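Long-range contacts in [Ribosomal protein bS18]-alanine N-acetyltransferase (Escherichia coli O157:H7, PDB 5ISV), which probably acetylates the N-terminal alanine of ribosomal protein bS18, using acetyl-CoA as the acetyl donor: residues M1-S6 and Q44-G49; G37-N42 and I56-L61. All coordinates share one frame; numbering follows the deposited sequence. Where two conformers were deposited one is given.

Contact 1 (M1-S6 and Q44-G49)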
loop_
_atom_site.group_PDB
_atom_site.type_symbol
_atom_site.label_atom_id
_atom_site.label_comp_id
_atom_site.label_asym_id
_atom_site.label_seq_id
_atom_site.Cartn_x
_atom_site.Cartn_y
_atom_site.Cartn_z
ATOM N N MET A 1 -17.279 -8.459 -11.251
ATOM C CA MET A 1 -16.020 -9.270 -11.440
ATOM C C MET A 1 -14.813 -8.372 -11.166
ATOM O O MET A 1 -14.702 -7.312 -11.771
ATOM C CB MET A 1 -15.932 -9.808 -12.879
ATOM C CG MET A 1 -15.541 -11.273 -13.013
ATOM S SD MET A 1 -13.798 -11.596 -12.694
ATOM C CE MET A 1 -13.471 -12.743 -14.035
ATOM N N ASN A 2 -13.926 -8.820 -10.272
ATOM C CA ASN A 2 -12.671 -8.142 -9.952
ATOM C C ASN A 2 -11.479 -9.009 -10.375
ATOM O O ASN A 2 -11.501 -10.244 -10.211
ATOM C CB ASN A 2 -12.566 -7.849 -8.449
ATOM C CG ASN A 2 -13.725 -6.997 -7.896
ATOM O OD1 ASN A 2 -14.089 -5.960 -8.451
ATOM N ND2 ASN A 2 -14.277 -7.416 -6.756
ATOM N N THR A 3 -10.424 -8.351 -10.871
ATOM C CA THR A 3 -9.197 -9.006 -11.283
ATOM C C THR A 3 -8.027 -8.203 -10.732
ATOM O O THR A 3 -8.022 -6.999 -10.885
ATOM C CB THR A 3 -9.098 -9.005 -12.800
ATOM O OG1 THR A 3 -10.189 -9.798 -13.322
ATOM C CG2 THR A 3 -7.763 -9.570 -13.235
ATOM N N ILE A 4 -7.041 -8.899 -10.174
ATOM C CA ILE A 4 -5.807 -8.227 -9.641
ATOM C C ILE A 4 -4.667 -8.614 -10.569
ATOM O O ILE A 4 -4.512 -9.790 -10.918
ATOM C CB ILE A 4 -5.504 -8.589 -8.170
ATOM C CG1 ILE A 4 -6.650 -8.127 -7.256
ATOM C CG2 ILE A 4 -4.178 -7.925 -7.734
ATOM C CD1 ILE A 4 -6.570 -8.585 -5.805
ATOM N N SER A 5 -3.885 -7.617 -10.988
ATOM C CA SER A 5 -2.758 -7.881 -11.865
ATOM C C SER A 5 -1.658 -6.853 -11.602
ATOM O O SER A 5 -1.878 -5.884 -10.894
ATOM C CB SER A 5 -3.168 -7.809 -13.345
ATOM O OG SER A 5 -3.721 -6.533 -13.686
ATOM N N SER A 6 -0.507 -7.065 -12.226
ATOM C CA SER A 6 0.578 -6.085 -12.176
ATOM C C SER A 6 0.121 -4.724 -12.724
ATOM O O SER A 6 -0.630 -4.652 -13.704
ATOM C CB SER A 6 1.802 -6.594 -12.937
ATOM O OG SER A 6 2.805 -5.607 -12.971
ATOM N N GLN A 44 -2.726 -3.549 -9.436
ATOM C CA GLN A 44 -3.986 -2.854 -9.708
ATOM C C GLN A 44 -5.117 -3.868 -9.564
ATOM O O GLN A 44 -4.881 -5.074 -9.696
ATOM C CB GLN A 44 -3.981 -2.301 -11.129
ATOM C CG GLN A 44 -3.806 -3.380 -12.214
ATOM C CD GLN A 44 -4.031 -2.878 -13.619
ATOM O OE1 GLN A 44 -4.996 -2.176 -13.876
ATOM N NE2 GLN A 44 -3.133 -3.217 -14.529
ATOM N N LEU A 45 -6.265 -3.348 -9.159
ATOM C CA LEU A 45 -7.498 -4.178 -9.126
ATOM C C LEU A 45 -8.464 -3.532 -10.094
ATOM O O LEU A 45 -8.731 -2.336 -10.054
ATOM C CB LEU A 45 -8.067 -4.196 -7.711
ATOM C CG LEU A 45 -9.272 -5.117 -7.502
ATOM C CD1 LEU A 45 -9.358 -5.631 -6.088
ATOM C CD2 LEU A 45 -10.597 -4.452 -7.894
ATOM N N THR A 46 -8.998 -4.343 -11.009
ATOM C CA THR A 46 -9.935 -3.860 -12.016
ATOM C C THR A 46 -11.291 -4.526 -11.702
ATOM O O THR A 46 -11.346 -5.699 -11.337
ATOM C CB THR A 46 -9.461 -4.229 -13.414
ATOM O OG1 THR A 46 -9.350 -5.642 -13.512
ATOM C CG2 THR A 46 -8.191 -3.606 -13.825
ATOM N N GLN A 47 -12.344 -3.728 -11.763
ATOM C CA GLN A 47 -13.717 -4.236 -11.608
ATOM C C GLN A 47 -14.428 -3.939 -12.915
ATOM O O GLN A 47 -14.538 -2.792 -13.368
ATOM C CB GLN A 47 -14.453 -3.543 -10.475
ATOM C CG GLN A 47 -15.863 -4.103 -10.337
ATOM C CD GLN A 47 -16.582 -3.552 -9.142
ATOM O OE1 GLN A 47 -17.512 -2.745 -9.284
ATOM N NE2 GLN A 47 -16.208 -4.001 -7.972
ATOM N N ASN A 48 -14.994 -4.996 -13.510
ATOM C CA ASN A 48 -15.767 -4.911 -14.758
ATOM C C ASN A 48 -15.113 -4.008 -15.791
ATOM O O ASN A 48 -15.732 -3.102 -16.380
ATOM C CB ASN A 48 -17.176 -4.518 -14.396
ATOM C CG ASN A 48 -17.847 -5.574 -13.501
ATOM O OD1 ASN A 48 -17.531 -6.784 -13.558
ATOM N ND2 ASN A 48 -18.762 -5.123 -12.670
ATOM N N GLY A 49 -13.808 -4.273 -15.975
ATOM C CA GLY A 49 -13.029 -3.666 -17.027
ATOM C C GLY A 49 -12.400 -2.335 -16.718
ATOM O O GLY A 49 -11.596 -1.825 -17.545
HETATM O O HOH W 1 -6.299 -6.210 -13.057
#
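Thr3 O is gripped by two donors: Thr46 N donates to it at 2.8 Å, and a water donates to the same oxygen at 2.9 Å. That water also bonds to Ser5 OG and Thr46 OG1, tying together side chains on the face that carries Thr3, Ser5, Gln44 and Thr46. Thr3 N donates back to Thr46 O, and Ser5 and Gln44 form a second such reciprocal pair. The non-hydrogen-bonded pairs Asn2-Gln47 and Ile4-Leu45 alternate with these, and there CA-H groups approach carbonyls. Strand 2-6 is thereby joined antiparallel to strand 43-47 as an outermost strand of the GNAT sheet. Asn2, Ile4 and Leu45 turn their side chains to the face covered by helix 80-94. There Ile4 CG1 meets Leu45 CD1 at 3.9 Å. Gln47, with CG anti to the backbone N (chi1 -179°), runs alongside Asn2, and its NE2 donates at 2.9 Å to a lone pair of Asn2 OD1; the amide planes are 30° apart. At the other end Gln44 NE2 bonds Ser6 O at 3.0 Å, almost straight (170°) and within its own amide plane, though the donor is tilted from the plane of the Ser6 carbonyl. In the conformer given, Ser6 OG hydrogen-bonds to Glu8. Past the paired strands, Asn48 holds the chain terminus twice: its OD1 accepts from Met1 N at 2.9 Å, and its backbone N donates to Met1 O at 2.9 Å.

Contact 2 (G37-N42 and I56-L61)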
loop_
_atom_site.group_PDB
_atom_site.type_symbol
_atom_site.label_atom_id
_atom_site.label_comp_id
_atom_site.label_asym_id
_atom_site.label_seq_id
_atom_site.Cartn_x
_atom_site.Cartn_y
_atom_site.Cartn_z
ATOM N N GLY A 37 9.541 0.488 -11.492
ATOM C CA GLY A 37 10.768 -0.171 -11.982
ATOM C C GLY A 37 11.143 -1.416 -11.210
ATOM O O GLY A 37 10.314 -1.963 -10.514
ATOM N N GLU A 38 12.413 -1.826 -11.276
ATOM C CA GLU A 38 12.794 -3.159 -10.818
ATOM C C GLU A 38 12.637 -3.403 -9.300
ATOM O O GLU A 38 12.436 -4.533 -8.914
ATOM C CB GLU A 38 14.166 -3.599 -11.361
ATOM C CG GLU A 38 15.400 -3.185 -10.594
ATOM C CD GLU A 38 16.674 -3.708 -11.259
ATOM O OE1 GLU A 38 16.679 -4.846 -11.797
ATOM O OE2 GLU A 38 17.691 -2.985 -11.239
ATOM N N ARG A 39 12.689 -2.369 -8.454
ATOM C CA ARG A 39 12.429 -2.587 -7.013
ATOM C C ARG A 39 10.946 -2.580 -6.650
ATOM O O ARG A 39 10.553 -3.014 -5.564
ATOM C CB ARG A 39 13.168 -1.630 -6.105
ATOM C CG ARG A 39 13.007 -0.150 -6.326
ATOM C CD ARG A 39 13.904 0.642 -5.378
ATOM N NE ARG A 39 15.297 0.164 -5.380
ATOM C CZ ARG A 39 16.313 0.698 -6.066
ATOM N NH1 ARG A 39 16.151 1.749 -6.863
ATOM N NH2 ARG A 39 17.518 0.163 -5.967
ATOM N N TYR A 40 10.095 -2.149 -7.571
ATOM C CA TYR A 40 8.671 -2.064 -7.294
ATOM C C TYR A 40 7.933 -3.373 -7.540
ATOM O O TYR A 40 8.273 -4.121 -8.413
ATOM C CB TYR A 40 8.059 -0.893 -8.050
ATOM C CG TYR A 40 8.440 0.394 -7.369
ATOM C CD1 TYR A 40 9.688 0.980 -7.602
ATOM C CD2 TYR A 40 7.592 1.010 -6.465
ATOM C CE1 TYR A 40 10.031 2.151 -6.968
ATOM C CE2 TYR A 40 7.931 2.195 -5.804
ATOM C CZ TYR A 40 9.177 2.755 -6.054
ATOM O OH TYR A 40 9.575 3.892 -5.358
ATOM N N LEU A 41 6.908 -3.569 -6.727
ATOM C CA LEU A 41 5.918 -4.654 -6.906
ATOM C C LEU A 41 4.562 -4.008 -6.806
ATOM O O LEU A 41 3.916 -4.073 -5.764
ATOM C CB LEU A 41 6.129 -5.735 -5.831
ATOM C CG LEU A 41 5.376 -7.064 -6.020
ATOM C CD1 LEU A 41 5.869 -7.788 -7.252
ATOM C CD2 LEU A 41 5.511 -7.962 -4.804
ATOM N N ASN A 42 4.151 -3.387 -7.923
ATOM C CA ASN A 42 2.942 -2.577 -7.955
ATOM C C ASN A 42 1.783 -3.408 -8.535
ATOM O O ASN A 42 1.968 -4.147 -9.484
ATOM C CB ASN A 42 3.181 -1.361 -8.868
ATOM C CG ASN A 42 4.223 -0.410 -8.279
ATOM O OD1 ASN A 42 4.493 -0.475 -7.087
ATOM N ND2 ASN A 42 4.776 0.473 -9.082
ATOM N N ILE A 56 1.099 0.787 -4.616
ATOM C CA ILE A 56 2.498 1.036 -5.059
ATOM C C ILE A 56 3.400 0.636 -3.882
ATOM O O ILE A 56 3.312 1.240 -2.799
ATOM C CB ILE A 56 2.675 2.510 -5.372
ATOM C CG1 ILE A 56 1.672 3.105 -6.319
ATOM C CG2 ILE A 56 4.115 2.808 -5.848
ATOM C CD1 ILE A 56 1.669 2.478 -7.668
ATOM N N THR A 57 4.280 -0.333 -4.132
ATOM C CA THR A 57 5.115 -0.891 -3.063
ATOM C C THR A 57 6.534 -1.050 -3.557
ATOM O O THR A 57 6.757 -1.605 -4.622
ATOM C CB THR A 57 4.594 -2.275 -2.616
ATOM O OG1 THR A 57 3.243 -2.151 -2.173
ATOM C CG2 THR A 57 5.420 -2.896 -1.468
ATOM N N GLN A 58 7.525 -0.539 -2.758
ATOM C CA GLN A 58 8.916 -0.729 -3.098
ATOM C C GLN A 58 9.404 -1.886 -2.241
ATOM O O GLN A 58 9.100 -1.918 -1.044
ATOM C CB GLN A 58 9.694 0.577 -2.723
ATOM C CG GLN A 58 11.050 0.757 -3.336
ATOM C CD GLN A 58 11.711 1.988 -2.707
ATOM O OE1 GLN A 58 11.577 3.112 -3.187
ATOM N NE2 GLN A 58 12.188 1.795 -1.531
ATOM N N VAL A 59 10.153 -2.811 -2.824
ATOM C CA VAL A 59 10.777 -3.907 -2.097
ATOM C C VAL A 59 12.293 -3.741 -2.184
ATOM O O VAL A 59 12.848 -3.756 -3.279
ATOM C CB VAL A 59 10.381 -5.291 -2.675
ATOM C CG1 VAL A 59 10.994 -6.407 -1.841
ATOM C CG2 VAL A 59 8.855 -5.454 -2.719
ATOM N N VAL A 60 12.915 -3.543 -1.022
ATOM C CA VAL A 60 14.379 -3.367 -0.903
ATOM C C VAL A 60 14.898 -4.507 -0.038
ATOM O O VAL A 60 14.520 -4.628 1.133
ATOM C CB VAL A 60 14.698 -2.008 -0.253
ATOM C CG1 VAL A 60 16.180 -1.857 -0.180
ATOM C CG2 VAL A 60 14.109 -0.847 -1.040
ATOM N N LEU A 61 15.707 -5.383 -0.625
ATOM C CA LEU A 61 16.103 -6.653 0.024
ATOM C C LEU A 61 14.842 -7.445 0.476
ATOM O O LEU A 61 13.963 -7.665 -0.335
ATOM C CB LEU A 61 17.117 -6.388 1.165
ATOM C CG LEU A 61 18.319 -5.547 0.735
ATOM C CD1 LEU A 61 19.193 -5.280 1.948
ATOM C CD2 LEU A 61 19.133 -6.274 -0.326
HETATM O O HOH W 2 1.791 -3.089 -4.349
#
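Residues 39-42 run roughly antiparallel to residues 56-59 of strand 50-60, their end-to-end directions 148° apart. Val59 N bonds to Arg39 O at 2.8 Å and Leu41 N to Thr57 O at 2.9 Å, on either side of the single Tyr40-Gln58 bridge. Asn42 continues the pairing with its side chain: OD1 accepts from Thr57 N at 3.0 Å, the donor arriving almost head-on to the carbonyl (162°), while its ND2 is held by Asn35 O. A water donates to Leu41 O and bonds Thr57 OG1. The Tyr40 ring lies across Gln58, whose CG sits over one face, 4.1 Å from the ring centroid in a CH-pi contact. Gln58 OE1 comes within 3.1 Å of Tyr40 OH, which hydrogen-bonds to Asn35 OD1. Arg39, its CG turned between backbone N and carbonyl carbon (chi1 55°), runs beside Gln58, with CD 3.5 Å from Gln58 CG. Leu41 CB meets Val59 CG2 at 4.1 Å, and both side chains also touch Leu92 of helix 80-94. After a type I beta turn from Gly37 to Tyr40, the loop between helix 29-34 and strand 43-47 of the GNAT fold thus pairs with the last part of strand 50-60 as an isolated beta bridge.

How the contacts relate
Contact 1 lies at the surface on the outer edge of the sheet, whereas contact 2 is partly buried and nearer the centre of the chain; their centres are about 20 Å apart. Strands 43-47 and 50-60, which they engage, are consecutive in the chain and neighbours in the same sheet, and helix 80-94 packs against side chains of both. In contact 1 regular strand pairing is extended by amide bonds at both ends. Contact 2 has less backbone pairing and relies more on side-chain bonding and aromatic packing. In the given conformer of Ser6, its OG lies 3.9 Å from Asn42 O, a packing contact between the two.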